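Local coordinates for protein esterase E25 (Uncultured bacterium, PDB 4Q05) that probably hydrolyses carboxylic ester bonds as a dimeric alpha/beta hydrolase of the bacterial hormone-sensitive lipase family, at residues 183-186 with 187-191; 310-313 with 314-318; 350-353 with 354-358. All coordinates share one frame; numbering follows the deposited sequence.

Interaction 1: 183-186 with 187-191; sequences DVFT and VYQHL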
ATOM      1  N   ASP A 183     -16.627 -24.750 -10.125  1.00 25.55           N
ATOM      2  CA  ASP A 183     -16.307 -25.469  -8.898  1.00 23.44           C
ATOM      3  C   ASP A 183     -16.417 -24.608  -7.659  1.00 27.17           C
ATOM      4  O   ASP A 183     -16.983 -25.030  -6.640  1.00 27.62           O
ATOM      5  CB  ASP A 183     -14.913 -26.078  -8.972  1.00 24.64           C
ATOM      6  CG  ASP A 183     -14.855 -27.261  -9.914  1.00 29.81           C
ATOM      7  OD1 ASP A 183     -15.932 -27.654 -10.408  1.00 29.64           O
ATOM      8  OD2 ASP A 183     -13.746 -27.788 -10.145  1.00 31.00           O
ATOM      9  N   VAL A 184     -15.884 -23.397  -7.726  1.00 26.52           N
ATOM     10  CA  VAL A 184     -15.992 -22.529  -6.567  1.00 25.40           C
ATOM     11  C   VAL A 184     -17.458 -22.210  -6.292  1.00 27.34           C
ATOM     12  O   VAL A 184     -17.920 -22.304  -5.160  1.00 26.78           O
ATOM     13  CB  VAL A 184     -15.148 -21.256  -6.711  1.00 27.33           C
ATOM     14  CG1 VAL A 184     -15.402 -20.339  -5.543  1.00 30.01           C
ATOM     15  CG2 VAL A 184     -13.668 -21.633  -6.777  1.00 24.70           C
ATOM     16  N   PHE A 185     -18.203 -21.877  -7.336  1.00 29.64           N
ATOM     17  CA  PHE A 185     -19.627 -21.602  -7.163  1.00 29.40           C
ATOM     18  C   PHE A 185     -20.369 -22.806  -6.574  1.00 30.80           C
ATOM     19  O   PHE A 185     -21.194 -22.664  -5.672  1.00 29.56           O
ATOM     20  CB  PHE A 185     -20.244 -21.190  -8.495  1.00 30.52           C
ATOM     21  CG  PHE A 185     -21.713 -20.910  -8.418  1.00 35.16           C
ATOM     22  CD1 PHE A 185     -22.176 -19.748  -7.831  1.00 39.39           C
ATOM     23  CD2 PHE A 185     -22.629 -21.807  -8.937  1.00 39.98           C
ATOM     24  CE1 PHE A 185     -23.530 -19.484  -7.756  1.00 45.33           C
ATOM     25  CE2 PHE A 185     -23.987 -21.549  -8.868  1.00 44.19           C
ATOM     26  CZ  PHE A 185     -24.435 -20.383  -8.281  1.00 39.40           C
ATOM     27  N   THR A 186     -20.055 -23.996  -7.080  1.00 27.87           N
ATOM     28  CA  THR A 186     -20.704 -25.224  -6.619  1.00 30.27           C
ATOM     29  C   THR A 186     -20.518 -25.421  -5.128  1.00 26.43           C
ATOM     30  O   THR A 186     -21.470 -25.684  -4.400  1.00 28.09           O
ATOM     31  CB  THR A 186     -20.144 -26.457  -7.367  1.00 27.19           C
ATOM     32  OG1 THR A 186     -20.559 -26.411  -8.733  1.00 31.87           O
ATOM     33  CG2 THR A 186     -20.641 -27.745  -6.751  1.00 27.21           C
ATOM     34  N   VAL A 187     -19.281 -25.277  -4.663  1.00 27.20           N
ATOM     35  CA  VAL A 187     -19.009 -25.452  -3.247  1.00 25.11           C
ATOM     36  C   VAL A 187     -19.695 -24.366  -2.432  1.00 24.36           C
ATOM     37  O   VAL A 187     -20.300 -24.638  -1.390  1.00 27.49           O
ATOM     38  CB  VAL A 187     -17.494 -25.451  -2.958  1.00 28.47           C
ATOM     39  CG1 VAL A 187     -17.238 -25.382  -1.457  1.00 26.16           C
ATOM     40  CG2 VAL A 187     -16.861 -26.687  -3.548  1.00 25.88           C
ATOM     41  N   TYR A 188     -19.615 -23.132  -2.906  1.00 25.78           N
ATOM     42  CA  TYR A 188     -20.261 -22.032  -2.191  1.00 30.55           C
ATOM     43  C   TYR A 188     -21.776 -22.254  -2.049  1.00 32.95           C
ATOM     44  O   TYR A 188     -22.331 -22.103  -0.960  1.00 28.22           O
ATOM     45  CB  TYR A 188     -19.991 -20.699  -2.884  1.00 30.56           C
ATOM     46  CG  TYR A 188     -20.496 -19.509  -2.107  1.00 29.89           C
ATOM     47  CD1 TYR A 188     -19.807 -19.050  -0.986  1.00 31.98           C
ATOM     48  CD2 TYR A 188     -21.657 -18.846  -2.487  1.00 30.14           C
ATOM     49  CE1 TYR A 188     -20.261 -17.964  -0.263  1.00 28.87           C
ATOM     50  CE2 TYR A 188     -22.117 -17.757  -1.776  1.00 29.89           C
ATOM     51  CZ  TYR A 188     -21.409 -17.317  -0.666  1.00 28.64           C
ATOM     52  OH  TYR A 188     -21.856 -16.232   0.055  1.00 33.35           O
ATOM     53  N   GLN A 189     -22.440 -22.605  -3.148  1.00 27.81           N
ATOM     54  CA  GLN A 189     -23.881 -22.853  -3.092  1.00 33.18           C
ATOM     55  C   GLN A 189     -24.206 -23.934  -2.086  1.00 30.41           C
ATOM     56  O   GLN A 189     -25.146 -23.805  -1.303  1.00 34.73           O
ATOM     57  CB  GLN A 189     -24.430 -23.244  -4.464  1.00 33.40           C
ATOM     58  CG  GLN A 189     -24.680 -22.056  -5.378  1.00 45.83           C
ATOM     59  CD  GLN A 189     -26.101 -22.028  -5.941  1.00 65.84           C
ATOM     60  OE1 GLN A 189     -26.512 -22.938  -6.681  1.00 56.08           O
ATOM     61  NE2 GLN A 189     -26.860 -20.983  -5.593  1.00 55.40           N
ATOM     62  N   HIS A 190     -23.425 -25.009  -2.104  1.00 33.72           N
ATOM     63  CA  HIS A 190     -23.636 -26.091  -1.157  1.00 30.49           C
ATOM     64  C   HIS A 190     -23.556 -25.587   0.272  1.00 37.01           C
ATOM     65  O   HIS A 190     -24.385 -25.937   1.108  1.00 34.35           O
ATOM     66  CB  HIS A 190     -22.629 -27.213  -1.375  1.00 33.84           C
ATOM     67  CG  HIS A 190     -22.658 -28.265  -0.310  1.00 44.16           C
ATOM     68  ND1 HIS A 190     -23.567 -29.299  -0.311  1.00 45.10           N
ATOM     69  CD2 HIS A 190     -21.889 -28.443   0.794  1.00 45.62           C
ATOM     70  CE1 HIS A 190     -23.361 -30.070   0.742  1.00 47.77           C
ATOM     71  NE2 HIS A 190     -22.345 -29.574   1.427  1.00 49.90           N
ATOM     72  N   LEU A 191     -22.553 -24.759   0.549  1.00 31.52           N
ATOM     73  CA  LEU A 191     -22.368 -24.236   1.891  1.00 31.04           C
ATOM     74  C   LEU A 191     -23.555 -23.398   2.361  1.00 32.38           C
ATOM     75  O   LEU A 191     -23.950 -23.488   3.521  1.00 34.67           O
ATOM     76  CB  LEU A 191     -21.064 -23.427   1.980  1.00 31.00           C
ATOM     77  CG  LEU A 191     -19.791 -24.252   1.790  1.00 30.13           C
ATOM     78  CD1 LEU A 191     -18.579 -23.344   1.642  1.00 32.71           C
ATOM     79  CD2 LEU A 191     -19.608 -25.227   2.956  1.00 33.34           C
TER
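Phe185 turns CG to the side opposite its backbone N (chi1 179°), which tilts its ring along helix 179-194 toward the next turn, while Gln189, four residues on, sets CG beside its own N and so reaches back. A bend in the glutamine chain (chi2 -127°) then carries the carboxamide out past the CZ end of the ring. The methylene makes the main touch: Gln189 CG stands above one face of Phe185 near its CZ rim, 3.7 Å from the ring centroid, in a CH-pi contact. Beyond it the amide runs nearly parallel to the ring plane, 17° from it, but lies past the CZ/CE2 edge, with Gln189 CD only 3.3 Å from Phe185 CZ. Gln189 OE1 sits 3.6 Å from Phe185 CE2.

Beneath this pair runs the helical backbone, where Gln189 N donates to Phe185 O at 2.8 Å and fixes the spacing of the two side chains. Val187 N bonds in the same way to Asp183 O at 3.0 Å, and the methyl Val187 CG2 rests 3.5 Å from that same Asp183 O. A beta-branched valine suits this inner position, because its compact methyls also pack on Val114 and Val116 of strand 114-120. Phe185 meets His218 edge-to-face and touches Leu215 and Leu219, joining this helix to helix 206-221.

Glutamine fits the outer turn because it combines an aliphatic stem, able to rest on an aromatic face, with a polar end suited to an exposed position. The hold between the two side chains is probably mostly dispersion, with a small electrostatic part from the CG hydrogens over the ring, and so depends on close fit.

Interaction 2: 310-313 with 314-318; sequences RTHI and KLRQS. With NA (sodium ion), chain C.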
ATOM      1  N   ARG A 310      -4.690  -1.260  -6.813  1.00 22.81           N
ATOM      2  CA  ARG A 310      -5.731  -0.831  -7.745  1.00 22.05           C
ATOM      3  C   ARG A 310      -7.045  -1.426  -7.304  1.00 22.17           C
ATOM      4  O   ARG A 310      -8.075  -0.768  -7.352  1.00 22.75           O
ATOM      5  CB  ARG A 310      -5.414  -1.244  -9.180  1.00 21.79           C
ATOM      6  CG  ARG A 310      -4.319  -0.401  -9.835  1.00 21.25           C
ATOM      7  CD  ARG A 310      -3.914  -1.002 -11.166  1.00 21.74           C
ATOM      8  NE  ARG A 310      -5.034  -1.005 -12.101  1.00 26.24           N
ATOM      9  CZ  ARG A 310      -5.120  -1.782 -13.174  1.00 29.31           C
ATOM     10  NH1 ARG A 310      -4.156  -2.650 -13.455  1.00 26.63           N
ATOM     11  NH2 ARG A 310      -6.184  -1.710 -13.955  1.00 29.22           N
ATOM     12  N   THR A 311      -7.019  -2.671  -6.844  1.00 22.11           N
ATOM     13  CA  THR A 311      -8.252  -3.300  -6.390  1.00 21.06           C
ATOM     14  C   THR A 311      -8.736  -2.664  -5.084  1.00 20.89           C
ATOM     15  O   THR A 311      -9.919  -2.391  -4.922  1.00 25.53           O
ATOM     16  CB  THR A 311      -8.098  -4.821  -6.205  1.00 24.04           C
ATOM     17  OG1 THR A 311      -7.791  -5.435  -7.469  1.00 21.54           O
ATOM     18  CG2 THR A 311      -9.382  -5.406  -5.652  1.00 17.34           C
ATOM     19  N   HIS A 312      -7.810  -2.439  -4.162  1.00 22.62           N
ATOM     20  CA  HIS A 312      -8.140  -1.816  -2.893  1.00 22.32           C
ATOM     21  C   HIS A 312      -8.801  -0.462  -3.140  1.00 21.59           C
ATOM     22  O   HIS A 312      -9.806  -0.122  -2.514  1.00 22.45           O
ATOM     23  CB  HIS A 312      -6.883  -1.611  -2.035  1.00 19.65           C
ATOM     24  CG  HIS A 312      -7.129  -0.793  -0.804  1.00 20.84           C
ATOM     25  ND1 HIS A 312      -6.720   0.517  -0.684  1.00 23.12           N
ATOM     26  CD2 HIS A 312      -7.774  -1.092   0.347  1.00 18.84           C
ATOM     27  CE1 HIS A 312      -7.084   0.986   0.498  1.00 23.38           C
ATOM     28  NE2 HIS A 312      -7.734   0.031   1.141  1.00 21.02           N
ATOM     29  N   ILE A 313      -8.228   0.304  -4.060  1.00 19.55           N
ATOM     30  CA  ILE A 313      -8.718   1.650  -4.321  1.00 22.24           C
ATOM     31  C   ILE A 313     -10.088   1.557  -4.969  1.00 25.02           C
ATOM     32  O   ILE A 313     -10.997   2.284  -4.592  1.00 24.02           O
ATOM     33  CB  ILE A 313      -7.738   2.468  -5.196  1.00 20.69           C
ATOM     34  CG1 ILE A 313      -6.480   2.821  -4.388  1.00 22.07           C
ATOM     35  CG2 ILE A 313      -8.397   3.763  -5.701  1.00 20.31           C
ATOM     36  CD1 ILE A 313      -6.794   3.646  -3.093  1.00 24.33           C
ATOM     37  N   LYS A 314     -10.249   0.645  -5.926  1.00 23.71           N
ATOM     38  CA  LYS A 314     -11.547   0.521  -6.596  1.00 21.31           C
ATOM     39  C   LYS A 314     -12.629   0.101  -5.602  1.00 24.36           C
ATOM     40  O   LYS A 314     -13.761   0.585  -5.653  1.00 25.87           O
ATOM     41  CB  LYS A 314     -11.489  -0.439  -7.804  1.00 24.08           C
ATOM     42  CG  LYS A 314     -12.809  -0.444  -8.622  1.00 23.30           C
ATOM     43  CD  LYS A 314     -12.673  -1.181  -9.954  1.00 23.96           C
ATOM     44  CE  LYS A 314     -13.959  -1.047 -10.782  1.00 29.34           C
ATOM     45  NZ  LYS A 314     -13.825  -1.652 -12.135  1.00 27.25           N
ATOM     46  N   LEU A 315     -12.284  -0.792  -4.685  1.00 24.00           N
ATOM     47  CA  LEU A 315     -13.227  -1.158  -3.625  1.00 20.51           C
ATOM     48  C   LEU A 315     -13.625   0.061  -2.796  1.00 25.21           C
ATOM     49  O   LEU A 315     -14.821   0.334  -2.606  1.00 22.98           O
ATOM     50  CB  LEU A 315     -12.640  -2.243  -2.715  1.00 23.59           C
ATOM     51  CG  LEU A 315     -12.394  -3.588  -3.401  1.00 24.19           C
ATOM     52  CD1 LEU A 315     -11.432  -4.428  -2.602  1.00 21.74           C
ATOM     53  CD2 LEU A 315     -13.714  -4.328  -3.594  1.00 20.64           C
ATOM     54  N   ARG A 316     -12.632   0.793  -2.295  1.00 22.78           N
ATOM     55  CA  ARG A 316     -12.925   1.979  -1.487  1.00 24.43           C
ATOM     56  C   ARG A 316     -13.794   2.974  -2.249  1.00 26.21           C
ATOM     57  O   ARG A 316     -14.745   3.523  -1.707  1.00 30.34           O
ATOM     58  CB  ARG A 316     -11.640   2.659  -1.014  1.00 23.56           C
ATOM     59  CG  ARG A 316     -10.777   1.794  -0.088  1.00 22.62           C
ATOM     60  CD  ARG A 316     -11.460   1.415   1.239  1.00 28.87           C
ATOM     61  NE  ARG A 316     -11.739   2.553   2.112  1.00 36.48           N
ATOM     62  CZ  ARG A 316     -11.209   2.740   3.326  1.00 39.45           C
ATOM     63  NH1 ARG A 316     -10.352   1.870   3.844  1.00 33.06           N
ATOM     64  NH2 ARG A 316     -11.542   3.809   4.038  1.00 33.90           N
ATOM     65  N   GLN A 317     -13.462   3.196  -3.510  1.00 22.16           N
ATOM     66  CA  GLN A 317     -14.224   4.112  -4.347  1.00 26.59           C
ATOM     67  C   GLN A 317     -15.641   3.599  -4.587  1.00 29.53           C
ATOM     68  O   GLN A 317     -16.531   4.361  -4.955  1.00 26.67           O
ATOM     69  CB  GLN A 317     -13.489   4.365  -5.668  1.00 23.47           C
ATOM     70  CG  GLN A 317     -12.260   5.252  -5.485  1.00 24.71           C
ATOM     71  CD  GLN A 317     -11.425   5.386  -6.743  1.00 28.97           C
ATOM     72  OE1 GLN A 317     -11.679   4.732  -7.743  1.00 26.57           O
ATOM     73  NE2 GLN A 317     -10.402   6.217  -6.683  1.00 30.68           N
ATOM     74  N   SER A 318     -15.854   2.310  -4.345  1.00 25.57           N
ATOM     75  CA  SER A 318     -17.156   1.705  -4.596  1.00 26.99           C
ATOM     76  C   SER A 318     -17.895   1.508  -3.287  1.00 28.71           C
ATOM     77  O   SER A 318     -18.896   0.792  -3.220  1.00 30.75           O
ATOM     78  CB  SER A 318     -17.002   0.375  -5.343  1.00 25.48           C
ATOM     79  OG  SER A 318     -16.308   0.574  -6.561  1.00 27.11           O
TER
HETATM   80 NA    NA C 401      -4.457   1.309  -2.035  1.00 30.30          NA
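Ile313 and Gln317 cross one helical turn apart, the isoleucine giving two branches to two different tasks. Its CG2 methyl lies against the glutamine amide, 3.3 Å from Gln317 NE2, while Ile313 O accepts the backbone Gln317 N at 2.8 Å. The other branch turns toward the sodium ion, with Ile313 CD1 3.5 Å from the metal, as apolar packing and not as a ligand. With an alanine here both branches are gone, and the Gln317 amide would probably be freer to turn while a gap opened beside the sodium.

His312 supplies the actual metal bond, from ND1 to sodium at 2.8 Å. Having CG trans to its backbone N (chi1 172°) leans the imidazole along the helix under Arg316, whose CG lies over one ring face, 4.0 Å from the centroid. The guanidinium beyond is turned 70° from the ring plane, so the two groups do not stack. His312 NE2 and Arg316 NH1 both bond to Ala322 O, which is consistent with a proton on NE2 and leaves ND1 for the metal. Histidine suits the place because its two nitrogens can serve different partners.

Lys314 runs the opposite way, extended, its NZ bonded to the carbonyls of Leu284 and Gly286. Val326 O of the second subunit also binds the sodium, and Arg316 NH2 forms a salt bridge with Glu350 of that subunit. Helix 305-317 thus lines the dimer interface while Leu315 and Thr311, pressed together and onto Leu296, seat it against strand 294-299 in its beta-alpha-beta unit with strand 322-327.

Interaction 3: 350-353 with 354-358; sequences ELNA and FLLQH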
ATOM      1  N   GLU A 350      -3.915  -9.590  12.022  1.00 23.94           N
ATOM      2  CA  GLU A 350      -4.846  -8.609  11.466  1.00 23.00           C
ATOM      3  C   GLU A 350      -6.028  -9.301  10.768  1.00 24.21           C
ATOM      4  O   GLU A 350      -7.169  -8.881  10.921  1.00 26.08           O
ATOM      5  CB  GLU A 350      -4.131  -7.673  10.485  1.00 25.39           C
ATOM      6  CG  GLU A 350      -3.078  -6.764  11.136  1.00 24.50           C
ATOM      7  CD  GLU A 350      -3.675  -5.566  11.886  1.00 27.47           C
ATOM      8  OE1 GLU A 350      -4.914  -5.377  11.881  1.00 26.19           O
ATOM      9  OE2 GLU A 350      -2.885  -4.809  12.485  1.00 30.06           O
ATOM     10  N   LEU A 351      -5.758 -10.362  10.006  1.00 22.35           N
ATOM     11  CA  LEU A 351      -6.836 -11.084   9.343  1.00 24.19           C
ATOM     12  C   LEU A 351      -7.792 -11.600  10.408  1.00 25.71           C
ATOM     13  O   LEU A 351      -9.009 -11.444  10.303  1.00 28.34           O
ATOM     14  CB  LEU A 351      -6.301 -12.249   8.501  1.00 22.12           C
ATOM     15  CG  LEU A 351      -7.396 -13.046   7.774  1.00 28.03           C
ATOM     16  CD1 LEU A 351      -8.291 -12.116   6.964  1.00 26.36           C
ATOM     17  CD2 LEU A 351      -6.822 -14.157   6.889  1.00 22.64           C
ATOM     18  N   ASN A 352      -7.230 -12.207  11.444  1.00 26.01           N
ATOM     19  CA  ASN A 352      -8.042 -12.704  12.540  1.00 27.13           C
ATOM     20  C   ASN A 352      -8.946 -11.624  13.107  1.00 28.00           C
ATOM     21  O   ASN A 352     -10.138 -11.845  13.311  1.00 26.60           O
ATOM     22  CB  ASN A 352      -7.165 -13.284  13.647  1.00 28.95           C
ATOM     23  CG  ASN A 352      -7.971 -13.651  14.880  1.00 33.64           C
ATOM     24  OD1 ASN A 352      -8.511 -14.754  14.981  1.00 36.81           O
ATOM     25  ND2 ASN A 352      -8.066 -12.728  15.811  1.00 29.46           N
ATOM     26  N   ALA A 353      -8.379 -10.449  13.362  1.00 26.52           N
ATOM     27  CA  ALA A 353      -9.163  -9.342  13.893  1.00 28.61           C
ATOM     28  C   ALA A 353     -10.240  -8.928  12.894  1.00 29.63           C
ATOM     29  O   ALA A 353     -11.339  -8.543  13.264  1.00 27.88           O
ATOM     30  CB  ALA A 353      -8.267  -8.159  14.246  1.00 28.00           C
ATOM     31  N   PHE A 354      -9.909  -9.034  11.619  1.00 25.47           N
ATOM     32  CA  PHE A 354     -10.798  -8.627  10.544  1.00 27.53           C
ATOM     33  C   PHE A 354     -11.979  -9.593  10.454  1.00 27.83           C
ATOM     34  O   PHE A 354     -13.116  -9.175  10.272  1.00 30.90           O
ATOM     35  CB  PHE A 354     -10.004  -8.604   9.235  1.00 25.93           C
ATOM     36  CG  PHE A 354     -10.771  -8.085   8.062  1.00 28.45           C
ATOM     37  CD1 PHE A 354     -10.784  -6.731   7.770  1.00 25.67           C
ATOM     38  CD2 PHE A 354     -11.452  -8.960   7.224  1.00 26.88           C
ATOM     39  CE1 PHE A 354     -11.474  -6.248   6.673  1.00 29.47           C
ATOM     40  CE2 PHE A 354     -12.134  -8.483   6.111  1.00 27.51           C
ATOM     41  CZ  PHE A 354     -12.152  -7.123   5.844  1.00 24.11           C
ATOM     42  N   LEU A 355     -11.700 -10.887  10.591  1.00 29.22           N
ATOM     43  CA  LEU A 355     -12.756 -11.903  10.613  1.00 29.11           C
ATOM     44  C   LEU A 355     -13.642 -11.772  11.855  1.00 33.59           C
ATOM     45  O   LEU A 355     -14.856 -11.937  11.780  1.00 35.02           O
ATOM     46  CB  LEU A 355     -12.154 -13.309  10.553  1.00 30.03           C
ATOM     47  CG  LEU A 355     -11.311 -13.659   9.323  1.00 29.88           C
ATOM     48  CD1 LEU A 355     -10.813 -15.088   9.421  1.00 26.61           C
ATOM     49  CD2 LEU A 355     -12.105 -13.447   8.035  1.00 27.62           C
ATOM     50  N   LEU A 356     -13.036 -11.490  13.001  1.00 28.63           N
ATOM     51  CA  LEU A 356     -13.825 -11.269  14.216  1.00 36.08           C
ATOM     52  C   LEU A 356     -14.755 -10.072  14.057  1.00 33.72           C
ATOM     53  O   LEU A 356     -15.873 -10.072  14.560  1.00 33.70           O
ATOM     54  CB  LEU A 356     -12.927 -11.077  15.440  1.00 31.50           C
ATOM     55  CG  LEU A 356     -12.206 -12.339  15.913  1.00 36.41           C
ATOM     56  CD1 LEU A 356     -11.237 -12.007  17.033  1.00 38.12           C
ATOM     57  CD2 LEU A 356     -13.215 -13.389  16.358  1.00 44.44           C
ATOM     58  N   GLN A 357     -14.299  -9.047  13.354  1.00 28.84           N
ATOM     59  CA  GLN A 357     -15.143  -7.866  13.183  1.00 30.65           C
ATOM     60  C   GLN A 357     -16.282  -8.055  12.186  1.00 34.26           C
ATOM     61  O   GLN A 357     -17.395  -7.579  12.415  1.00 37.53           O
ATOM     62  CB  GLN A 357     -14.319  -6.645  12.794  1.00 33.31           C
ATOM     63  CG  GLN A 357     -15.193  -5.456  12.420  1.00 41.18           C
ATOM     64  CD  GLN A 357     -14.450  -4.133  12.441  1.00 51.25           C
ATOM     65  OE1 GLN A 357     -15.044  -3.072  12.226  1.00 56.02           O
ATOM     66  NE2 GLN A 357     -13.151  -4.188  12.692  1.00 42.47           N
ATOM     67  N   HIS A 358     -16.020  -8.757  11.086  1.00 26.30           N
ATOM     68  CA  HIS A 358     -16.977  -8.767   9.990  1.00 29.38           C
ATOM     69  C   HIS A 358     -17.859 -10.014   9.874  1.00 31.54           C
ATOM     70  O   HIS A 358     -18.957  -9.941   9.337  1.00 33.22           O
ATOM     71  CB  HIS A 358     -16.267  -8.470   8.667  1.00 29.12           C
ATOM     72  CG  HIS A 358     -15.582  -7.138   8.648  1.00 28.28           C
ATOM     73  ND1 HIS A 358     -16.272  -5.950   8.707  1.00 29.80           N
ATOM     74  CD2 HIS A 358     -14.269  -6.807   8.610  1.00 32.18           C
ATOM     75  CE1 HIS A 358     -15.419  -4.941   8.685  1.00 34.41           C
ATOM     76  NE2 HIS A 358     -14.195  -5.434   8.632  1.00 28.38           N
TER
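Leu351 and Leu355 provide the apolar part of the contact, crossing at a slant where helix 342-358 faces the sheet. The methyl Leu351 CD1 comes to 4.1 Å from Leu355 CG, and also to 4.5 Å from Phe354 CD2, a looser touch. This reach depends on Leu351 holding CG trans to its backbone N (chi1 -180°), which slants the branched end toward the following turn. On a more outward side the Asn352 and Leu356 side chains also cross, and Leu356 packs on Leu128 as well.

This helix follows strand 322-327 and covers one face of the central sheet of the alpha/beta hydrolase fold. Leucine and phenylalanine suit its inner side because their apolar bulk packs closely against the aromatic side chains of the sheet: Leu351 rests on Phe231 and Phe295, and Phe354 meets Phe295 edge-to-face.

Hydrogen bonding comes from the main chain. Leu355 N donates to Leu351 O at 2.8 Å, and Leu356 N to Asn352 O at 2.9 Å. Phe354 N is shared: it bonds to Glu350 O at 2.8 Å and weakly, at a poor angle, to Leu351 O at 2.9 Å, so that Leu351 O serves two donors.

Among the rings, His358 CD2 stands 3.3 Å above the plane of the Phe354 ring, over its centre, so the imidazole points its CD2 edge at the Phe354 face near the end of the helix.

The three contacts follow in series along the chain, on helices 179-194, 305-317 and 342-358, all arranged round one central sheet. Interactions 1 and 2 have centres about 26 Å apart, interactions 1 and 3 about 23 Å, and interactions 2 and 3 about 19 Å; none touches another. Interactions 2 and 3 share strands 294-299 and 322-327 but lie on opposite faces, since alternate side chains, Leu296 and Phe295, serve each helix. Interaction 1 belongs to the other part of the sheet, beside strands 114-120 and 164-168. Interactions 2 and 3 also meet across the dimer: Arg316 of one subunit pairs with Glu350 of the other.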